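Local coordinates for capsule biosynthesis protein CapD proenzyme (Bacillus anthracis, PDB 3G9K) that cleaves the poly-gamma-D-glutamate capsule of the anthrax bacillus and, as a transpeptidase, links it by an amide bond to meso-diaminopimelic acid in peptidoglycan, at residues P97-P102 with K204-S209; G192-G197 with E211-Y216; K250-K255 with E272-I277. One frame throughout, in Å; residues are numbered along the deposited sequence.

Contact 1: residues P97-P102 with K204-S209; sequences PHIGVP and KTAKIS
Ile99 and Ala206 meet through methyl groups. The two branch ends of Ile99 close on a single carbon: CD1 lies 3.9 Å and CG2 4.0 Å from Ala206 CB. With CG1 of Ile99 anti to the carbonyl carbon (chi1 -60°), CG2 lies anti to the backbone N, and the extended chi2 carries CD1 out so that both methyls reach Ala206 CB. Ile208 extends the apolar surface along the opposing backbone. Its CD1 rests against carbonyl oxygens more than side chains, 3.6 Å from Ile99 O and somewhat farther from Gly100 O. A looser touch joins its other branch to Val101, where Ile208 CG2 sits 4.1 Å from Val101 CG2 and the two side chains cross obliquely.

The segments belong to the larger chain of a gamma-glutamyltransferase-family enzyme of the Ntn hydrolase type. Here a loop leading to helix 104-115 is laid over the C-terminal end of helix 196-206. That helix ends in a sharp turn: Lys207 has positive phi, Ile208 is extended, and Ser209 N-caps helix 210-214, its OG accepting from Asp212 N. On either side of Lys207, both Ala206 and Ile208 touch the loop.

The polar link is indirect. One water donates to both sides, to Pro97 O at 2.9 Å and to Ala206 O at 2.7 Å, and so bridges the loop to a carbonyl at the helix end. Within 204-209, Lys207 NZ folds back to hydrogen-bond Lys204 O at 3.2 Å, nearly in line with the carbonyl (171°). The second CapD chain also takes part: Asn36 OD1 of that chain accepts a hydrogen bond from Gly100 N, and its Thr26 packs on Ile99.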
loop_
_atom_site.group_PDB
_atom_site.type_symbol
_atom_site.label_atom_id
_atom_site.label_comp_id
_atom_site.label_asym_id
_atom_site.label_seq_id
_atom_site.Cartn_x
_atom_site.Cartn_y
_atom_site.Cartn_z
ATOM N N PRO A 97 22.780 2.907 7.802
ATOM C CA PRO A 97 21.422 3.346 7.466
ATOM C C PRO A 97 20.410 3.059 8.577
ATOM O O PRO A 97 20.692 2.299 9.510
ATOM C CB PRO A 97 21.105 2.533 6.209
ATOM C CG PRO A 97 21.935 1.350 6.338
ATOM C CD PRO A 97 23.229 1.847 6.890
ATOM N N HIS A 98 19.253 3.701 8.512
ATOM C CA HIS A 98 18.211 3.413 9.463
ATOM C C HIS A 98 17.382 2.231 8.921
ATOM O O HIS A 98 16.688 2.378 7.918
ATOM C CB HIS A 98 17.331 4.638 9.662
ATOM C CG HIS A 98 17.998 5.744 10.428
ATOM N ND1 HIS A 98 17.820 5.923 11.786
ATOM C CD2 HIS A 98 18.844 6.723 10.026
ATOM C CE1 HIS A 98 18.531 6.966 12.186
ATOM N NE2 HIS A 98 19.163 7.467 11.138
ATOM N N ILE A 99 17.476 1.068 9.577
ATOM C CA ILE A 99 16.694 -0.135 9.188
ATOM C C ILE A 99 15.880 -0.572 10.389
ATOM O O ILE A 99 16.413 -0.623 11.506
ATOM C CB ILE A 99 17.611 -1.264 8.705
ATOM C CG1 ILE A 99 18.405 -0.812 7.489
ATOM C CG2 ILE A 99 16.812 -2.560 8.417
ATOM C CD1 ILE A 99 19.488 -1.756 7.018
ATOM N N GLY A 100 14.590 -0.842 10.183
ATOM C CA GLY A 100 13.662 -1.203 11.270
ATOM C C GLY A 100 13.594 -2.709 11.348
ATOM O O GLY A 100 13.996 -3.382 10.397
ATOM N N VAL A 101 13.159 -3.265 12.477
ATOM C CA VAL A 101 13.038 -4.731 12.559
ATOM C C VAL A 101 11.871 -5.127 11.638
ATOM O O VAL A 101 10.760 -4.651 11.832
ATOM C CB VAL A 101 12.778 -5.213 13.996
ATOM C CG1 VAL A 101 12.590 -6.730 13.993
ATOM C CG2 VAL A 101 13.933 -4.799 14.907
ATOM N N PRO A 102 12.105 -5.943 10.613
ATOM C CA PRO A 102 10.990 -6.277 9.668
ATOM C C PRO A 102 9.813 -6.988 10.289
ATOM O O PRO A 102 10.021 -7.918 11.108
ATOM C CB PRO A 102 11.693 -7.154 8.623
ATOM C CG PRO A 102 13.070 -6.861 8.776
ATOM C CD PRO A 102 13.348 -6.561 10.171
ATOM N N LYS A 204 23.869 -9.027 11.105
ATOM C CA LYS A 204 25.141 -8.612 10.561
ATOM C C LYS A 204 24.980 -7.485 9.540
ATOM O O LYS A 204 25.768 -6.550 9.532
ATOM C CB LYS A 204 25.846 -9.797 9.912
ATOM C CG LYS A 204 27.179 -9.426 9.353
ATOM C CD LYS A 204 27.724 -10.465 8.398
ATOM C CE LYS A 204 28.671 -9.790 7.367
ATOM N NZ LYS A 204 27.911 -8.799 6.527
ATOM N N THR A 205 23.921 -7.535 8.728
ATOM C CA THR A 205 23.784 -6.620 7.615
ATOM C C THR A 205 23.177 -5.310 8.095
ATOM O O THR A 205 23.631 -4.240 7.671
ATOM C CB THR A 205 22.931 -7.239 6.499
ATOM O OG1 THR A 205 23.640 -8.381 5.948
ATOM C CG2 THR A 205 22.674 -6.232 5.403
ATOM N N ALA A 206 22.187 -5.407 8.986
ATOM C CA ALA A 206 21.444 -4.246 9.482
ATOM C C ALA A 206 22.016 -3.635 10.763
ATOM O O ALA A 206 21.634 -2.533 11.126
ATOM C CB ALA A 206 20.008 -4.607 9.695
ATOM N N LYS A 207 22.916 -4.341 11.443
ATOM C CA LYS A 207 23.440 -3.894 12.747
ATOM C C LYS A 207 22.308 -3.799 13.761
ATOM O O LYS A 207 22.075 -2.751 14.403
ATOM C CB LYS A 207 24.204 -2.561 12.610
ATOM C CG LYS A 207 25.205 -2.565 11.463
ATOM C CD LYS A 207 26.290 -3.590 11.710
ATOM C CE LYS A 207 27.534 -3.326 10.875
ATOM N NZ LYS A 207 27.382 -3.827 9.484
ATOM N N ILE A 208 21.591 -4.910 13.879
ATOM C CA ILE A 208 20.469 -5.031 14.761
ATOM C C ILE A 208 20.725 -6.270 15.593
ATOM O O ILE A 208 21.180 -7.283 15.055
ATOM C CB ILE A 208 19.122 -5.157 14.014
ATOM C CG1 ILE A 208 18.794 -3.848 13.281
ATOM C CG2 ILE A 208 18.000 -5.429 15.024
ATOM C CD1 ILE A 208 17.453 -3.904 12.435
ATOM N N SER A 209 20.485 -6.175 16.901
ATOM C CA SER A 209 20.755 -7.303 17.800
ATOM C C SER A 209 19.789 -8.451 17.553
ATOM O O SER A 209 18.646 -8.246 17.161
ATOM C CB SER A 209 20.682 -6.913 19.265
ATOM O OG SER A 209 19.372 -6.598 19.657
HETATM O O HOH W 1 21.970 -0.307 9.616
#

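Contact 2: residues G192-G197 with E211-Y216; sequences GFYEGG and EDIKGY
Tyr194, the last residue of helix 191-194, lies against the end of helix 210-214. Phe193 before it backs the ring, with its CD2 3.4 Å above the plane over the ring centre, while Phe193 itself meets Phe33 of the second CapD chain. Tyr194 has chi1 -65°, CG anti to the carbonyl carbon. Its ring thus presents one edge to the opposing helix, and CD1 comes within 3.1 Å of Ile213 O, near the ring plane, a geometry consistent with a C-H···O approach. Beyond it, CE1 packs 3.9 Å from Tyr216 CB, which comes at the ring obliquely. The two tyrosine rings are close to parallel, at 19°, but slid apart so that they barely overlap. The Tyr194 hydroxyl is bonded to Pro102 O and Ala106 N, tying the ring to the start of helix 104-115, and Tyr216 OH bonds to Arg85 O.

The backbone of Tyr194 is touched as well: Ile213 CG2 reaches in to 3.5 Å from Tyr194 O. The chain runs through three successive helices, 191-194, 196-206 and 210-214, and folds back so that the end of the last lies beside the junction of the first two.

At that junction Glu195 leaves helical geometry and its chain runs across the extended Lys214. The contact is mainly with methylenes, closest from Glu195 OE2 to Lys214 CE at 3.5 Å. Lys214 NZ, 4.4 Å from Glu195 OE2, is beyond salt-bridge range, and the carboxylate instead forms a salt bridge with Lys191.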
loop_
_atom_site.group_PDB
_atom_site.type_symbol
_atom_site.label_atom_id
_atom_site.label_comp_id
_atom_site.label_asym_id
_atom_site.label_seq_id
_atom_site.Cartn_x
_atom_site.Cartn_y
_atom_site.Cartn_z
ATOM N N GLY A 192 11.973 -19.199 11.558
ATOM C CA GLY A 192 12.862 -19.314 10.419
ATOM C C GLY A 192 13.425 -18.003 9.912
ATOM O O GLY A 192 14.348 -18.021 9.137
ATOM N N PHE A 193 12.777 -16.892 10.265
ATOM C CA PHE A 193 13.221 -15.529 9.906
ATOM C C PHE A 193 13.826 -14.810 11.128
ATOM O O PHE A 193 14.898 -14.240 11.009
ATOM C CB PHE A 193 12.039 -14.743 9.358
ATOM C CG PHE A 193 12.367 -13.342 8.872
ATOM C CD1 PHE A 193 12.716 -13.114 7.549
ATOM C CD2 PHE A 193 12.236 -12.241 9.720
ATOM C CE1 PHE A 193 12.979 -11.846 7.083
ATOM C CE2 PHE A 193 12.498 -10.956 9.251
ATOM C CZ PHE A 193 12.878 -10.760 7.951
ATOM N N TYR A 194 13.122 -14.852 12.284
ATOM C CA TYR A 194 13.440 -14.038 13.458
ATOM C C TYR A 194 14.448 -14.697 14.411
ATOM O O TYR A 194 14.840 -14.100 15.388
ATOM C CB TYR A 194 12.160 -13.655 14.191
ATOM C CG TYR A 194 11.240 -12.752 13.403
ATOM C CD1 TYR A 194 11.426 -11.371 13.377
ATOM C CD2 TYR A 194 10.251 -13.293 12.590
ATOM C CE1 TYR A 194 10.619 -10.562 12.616
ATOM C CE2 TYR A 194 9.438 -12.515 11.848
ATOM C CZ TYR A 194 9.609 -11.124 11.852
ATOM O OH TYR A 194 8.779 -10.355 11.093
ATOM N N GLU A 195 14.927 -15.897 14.068
ATOM C CA GLU A 195 15.938 -16.596 14.852
ATOM C C GLU A 195 16.777 -17.364 13.861
ATOM O O GLU A 195 16.513 -17.330 12.675
ATOM C CB GLU A 195 15.315 -17.523 15.886
ATOM C CG GLU A 195 14.354 -16.845 16.853
ATOM C CD GLU A 195 13.692 -17.842 17.791
ATOM O OE1 GLU A 195 14.331 -18.833 18.162
ATOM O OE2 GLU A 195 12.530 -17.647 18.146
ATOM N N GLY A 196 17.831 -18.011 14.335
ATOM C CA GLY A 196 18.652 -18.839 13.474
ATOM C C GLY A 196 19.508 -18.077 12.507
ATOM O O GLY A 196 19.812 -16.903 12.696
ATOM N N GLY A 197 19.935 -18.778 11.459
ATOM C CA GLY A 197 20.802 -18.201 10.461
ATOM C C GLY A 197 20.274 -16.951 9.773
ATOM O O GLY A 197 21.058 -16.031 9.486
ATOM N N GLU A 211 18.424 -10.001 19.825
ATOM C CA GLU A 211 17.374 -9.705 20.772
ATOM C C GLU A 211 16.243 -8.824 20.165
ATOM O O GLU A 211 15.067 -9.077 20.395
ATOM C CB GLU A 211 17.952 -8.989 22.026
ATOM C CG GLU A 211 18.811 -9.878 22.989
ATOM C CD GLU A 211 20.175 -10.300 22.455
ATOM O OE1 GLU A 211 20.681 -9.675 21.505
ATOM O OE2 GLU A 211 20.789 -11.253 23.038
ATOM N N ASP A 212 16.604 -7.755 19.449
ATOM C CA ASP A 212 15.595 -6.878 18.845
ATOM C C ASP A 212 14.835 -7.644 17.763
ATOM O O ASP A 212 13.648 -7.496 17.588
ATOM C CB ASP A 212 16.229 -5.659 18.177
ATOM C CG ASP A 212 16.480 -4.515 19.126
ATOM O OD1 ASP A 212 15.819 -4.460 20.188
ATOM O OD2 ASP A 212 17.335 -3.673 18.780
ATOM N N ILE A 213 15.542 -8.447 16.990
ATOM C CA ILE A 213 14.917 -9.221 15.914
ATOM C C ILE A 213 13.899 -10.216 16.481
ATOM O O ILE A 213 12.761 -10.290 16.001
ATOM C CB ILE A 213 15.982 -9.906 15.042
ATOM C CG1 ILE A 213 16.809 -8.829 14.313
ATOM C CG2 ILE A 213 15.325 -10.876 14.034
ATOM C CD1 ILE A 213 18.114 -9.317 13.719
ATOM N N LYS A 214 14.269 -10.915 17.513
ATOM C CA LYS A 214 13.391 -11.937 18.106
ATOM C C LYS A 214 12.224 -11.328 18.829
ATOM O O LYS A 214 11.146 -11.950 18.935
ATOM C CB LYS A 214 14.204 -12.801 19.111
ATOM C CG LYS A 214 13.476 -14.079 19.561
ATOM C CD LYS A 214 14.307 -14.974 20.471
ATOM C CE LYS A 214 13.370 -16.042 21.095
ATOM N NZ LYS A 214 14.001 -16.790 22.232
ATOM N N GLY A 215 12.412 -10.096 19.319
ATOM C CA GLY A 215 11.425 -9.450 20.121
ATOM C C GLY A 215 10.324 -8.757 19.350
ATOM O O GLY A 215 9.470 -8.110 19.954
ATOM N N TYR A 216 10.352 -8.870 18.034
ATOM C CA TYR A 216 9.360 -8.216 17.210
ATOM C C TYR A 216 7.962 -8.714 17.572
ATOM O O TYR A 216 7.751 -9.910 17.696
ATOM C CB TYR A 216 9.600 -8.460 15.715
ATOM C CG TYR A 216 8.542 -7.685 14.918
ATOM C CD1 TYR A 216 7.331 -8.264 14.564
ATOM C CD2 TYR A 216 8.742 -6.328 14.604
ATOM C CE1 TYR A 216 6.352 -7.543 13.875
ATOM C CE2 TYR A 216 7.756 -5.596 13.914
ATOM C CZ TYR A 216 6.572 -6.200 13.571
ATOM O OH TYR A 216 5.589 -5.489 12.924
#

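Contact 3: residues K250-K255 with E272-I277; sequences KLAEKK and EEISRI
Two consecutive helices, 242-254 and 264-284, pack here as a helical hairpin through an apolar seam of aliphatic side chains. Their local axes approach to 10.0 Å and run roughly antiparallel, at 142° between N-to-C directions. Ile274 is central to the seam. Its CG2 lies 3.5 Å from Leu251 CB, and the two side chains slide past each other in opposite directions. With CG1 of Ile274 anti to the carbonyl carbon (chi1 -69°), the longer branch leaves at a wide angle to CG2, and CD1 settles 3.6 Å from Ala252 CA and 3.9 Å from Ala252 CB, close against the backbone of helix 242-254. One turn later Ile277 continues the row, its CG2 4.2 Å from Leu251 CD1.

At the solvent-side border, Lys255 and Ile277 reach toward each other tip to tip, Lys255 NZ standing 3.8 Å from Ile277 CD1, an ammonium group resting beside a methyl rather than bonded to it.

Val257, in the loop joining the helices, packs on both Ala252 and Ile274, and Met248 of helix 242-254 adds to the cover of Ile274. Lys250 NZ makes a salt bridge to Asp302 and a hydrogen bond to Asn227 O, while Glu253 OE1 takes the N-H of Met229, fastening the hairpin to helix 302-306, to strand 219-228 and to the turn after it.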
loop_
_atom_site.group_PDB
_atom_site.type_symbol
_atom_site.label_atom_id
_atom_site.label_comp_id
_atom_site.label_asym_id
_atom_site.label_seq_id
_atom_site.Cartn_x
_atom_site.Cartn_y
_atom_site.Cartn_z
ATOM N N LYS A 250 -14.144 14.155 4.255
ATOM C CA LYS A 250 -15.270 14.826 4.909
ATOM C C LYS A 250 -15.230 16.346 4.689
ATOM O O LYS A 250 -16.263 16.949 4.367
ATOM C CB LYS A 250 -15.331 14.463 6.380
ATOM C CG LYS A 250 -15.730 13.023 6.634
ATOM C CD LYS A 250 -15.842 12.744 8.114
ATOM C CE LYS A 250 -17.144 13.325 8.689
ATOM N NZ LYS A 250 -18.364 12.532 8.353
ATOM N N LEU A 251 -14.053 16.948 4.829
ATOM C CA LEU A 251 -13.828 18.336 4.407
ATOM C C LEU A 251 -14.230 18.623 2.945
ATOM O O LEU A 251 -14.856 19.649 2.667
ATOM C CB LEU A 251 -12.367 18.733 4.652
ATOM C CG LEU A 251 -11.991 19.038 6.122
ATOM C CD1 LEU A 251 -10.470 19.039 6.367
ATOM C CD2 LEU A 251 -12.616 20.395 6.523
ATOM N N ALA A 252 -13.868 17.737 2.000
ATOM C CA ALA A 252 -14.214 17.933 0.589
ATOM C C ALA A 252 -15.720 17.811 0.342
ATOM O O ALA A 252 -16.284 18.553 -0.461
ATOM C CB ALA A 252 -13.419 16.952 -0.300
ATOM N N GLU A 253 -16.369 16.874 1.036
ATOM C CA GLU A 253 -17.825 16.761 1.022
ATOM C C GLU A 253 -18.500 18.065 1.501
ATOM O O GLU A 253 -19.375 18.610 0.820
ATOM C CB GLU A 253 -18.276 15.610 1.918
ATOM C CG GLU A 253 -19.787 15.523 2.100
ATOM C CD GLU A 253 -20.252 14.236 2.731
ATOM O OE1 GLU A 253 -19.433 13.542 3.405
ATOM O OE2 GLU A 253 -21.456 13.935 2.564
ATOM N N LYS A 254 -18.089 18.538 2.675
ATOM C CA LYS A 254 -18.742 19.690 3.337
ATOM C C LYS A 254 -18.529 20.978 2.569
ATOM O O LYS A 254 -19.421 21.810 2.457
ATOM C CB LYS A 254 -18.171 19.881 4.740
ATOM C CG LYS A 254 -18.969 20.862 5.559
ATOM C CD LYS A 254 -18.517 20.941 6.993
ATOM C CE LYS A 254 -19.411 21.932 7.775
ATOM N NZ LYS A 254 -18.625 22.606 8.826
ATOM N N LYS A 255 -17.328 21.148 2.050
ATOM C CA LYS A 255 -16.988 22.331 1.287
ATOM C C LYS A 255 -17.450 22.205 -0.163
ATOM O O LYS A 255 -17.283 23.129 -0.949
ATOM C CB LYS A 255 -15.494 22.587 1.403
ATOM C CG LYS A 255 -15.061 22.703 2.868
ATOM C CD LYS A 255 -13.714 23.378 3.017
ATOM C CE LYS A 255 -13.107 23.129 4.393
ATOM N NZ LYS A 255 -12.438 24.362 4.896
ATOM N N GLU A 272 -5.863 22.140 -2.029
ATOM C CA GLU A 272 -4.653 22.461 -1.335
ATOM C C GLU A 272 -5.005 22.899 0.041
ATOM O O GLU A 272 -4.302 22.646 0.962
ATOM C CB GLU A 272 -3.918 23.597 -2.012
ATOM C CG GLU A 272 -2.561 23.913 -1.438
ATOM C CD GLU A 272 -2.578 24.801 -0.199
ATOM O OE1 GLU A 272 -3.474 25.619 -0.066
ATOM O OE2 GLU A 272 -1.685 24.657 0.632
ATOM N N GLU A 273 -6.103 23.598 0.150
ATOM C CA GLU A 273 -6.520 24.135 1.433
ATOM C C GLU A 273 -6.915 22.991 2.369
ATOM O O GLU A 273 -6.438 22.929 3.496
ATOM C CB GLU A 273 -7.669 25.140 1.244
ATOM C CG GLU A 273 -7.272 26.393 0.438
ATOM C CD GLU A 273 -8.480 27.161 -0.121
ATOM O OE1 GLU A 273 -9.522 27.225 0.568
ATOM O OE2 GLU A 273 -8.387 27.710 -1.245
ATOM N N ILE A 274 -7.751 22.075 1.869
ATOM C CA ILE A 274 -8.236 20.915 2.646
ATOM C C ILE A 274 -7.090 20.020 3.126
ATOM O O ILE A 274 -7.110 19.538 4.263
ATOM C CB ILE A 274 -9.258 20.074 1.824
ATOM C CG1 ILE A 274 -10.564 20.852 1.628
ATOM C CG2 ILE A 274 -9.559 18.736 2.516
ATOM C CD1 ILE A 274 -11.496 20.287 0.572
ATOM N N SER A 275 -6.086 19.810 2.269
ATOM C CA SER A 275 -4.958 18.963 2.622
ATOM C C SER A 275 -4.033 19.605 3.659
ATOM O O SER A 275 -3.567 18.929 4.552
ATOM C CB SER A 275 -4.162 18.531 1.386
ATOM O OG SER A 275 -3.705 19.636 0.650
ATOM N N ARG A 276 -3.749 20.900 3.553
ATOM C CA ARG A 276 -2.870 21.497 4.568
ATOM C C ARG A 276 -3.597 21.602 5.914
ATOM O O ARG A 276 -2.992 21.368 6.938
ATOM C CB ARG A 276 -2.230 22.812 4.111
ATOM C CG ARG A 276 -3.152 23.957 3.947
ATOM C CD ARG A 276 -2.483 25.316 4.264
ATOM N NE ARG A 276 -3.559 26.301 4.215
ATOM C CZ ARG A 276 -3.917 26.991 3.132
ATOM N NH1 ARG A 276 -3.225 26.912 2.006
ATOM N NH2 ARG A 276 -4.950 27.820 3.189
ATOM N N ILE A 277 -4.901 21.855 5.914
ATOM C CA ILE A 277 -5.658 21.791 7.168
ATOM C C ILE A 277 -5.462 20.429 7.833
ATOM O O ILE A 277 -5.030 20.337 8.969
ATOM C CB ILE A 277 -7.167 22.020 6.973
ATOM C CG1 ILE A 277 -7.446 23.480 6.597
ATOM C CG2 ILE A 277 -7.909 21.706 8.262
ATOM C CD1 ILE A 277 -8.890 23.751 6.153
#

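Contacts 1 and 2 form one continuous patch: their centres are 11 Å apart, their segments alternate along the chain, and both use helix 196-206. They join where Ile208 CG2 meets Ile213 CG1 at 3.7 Å and where Val101 CG2 lies 3.8 Å from Asp212 O. Contact 3 closes later in the sequence, its centre 39 Å from that of contact 1 and 44 Å from that of contact 2, on the opposite side of the chain's centre from the latter. All three contacts also touch the second CapD chain, which in this family begins with the nucleophilic threonine.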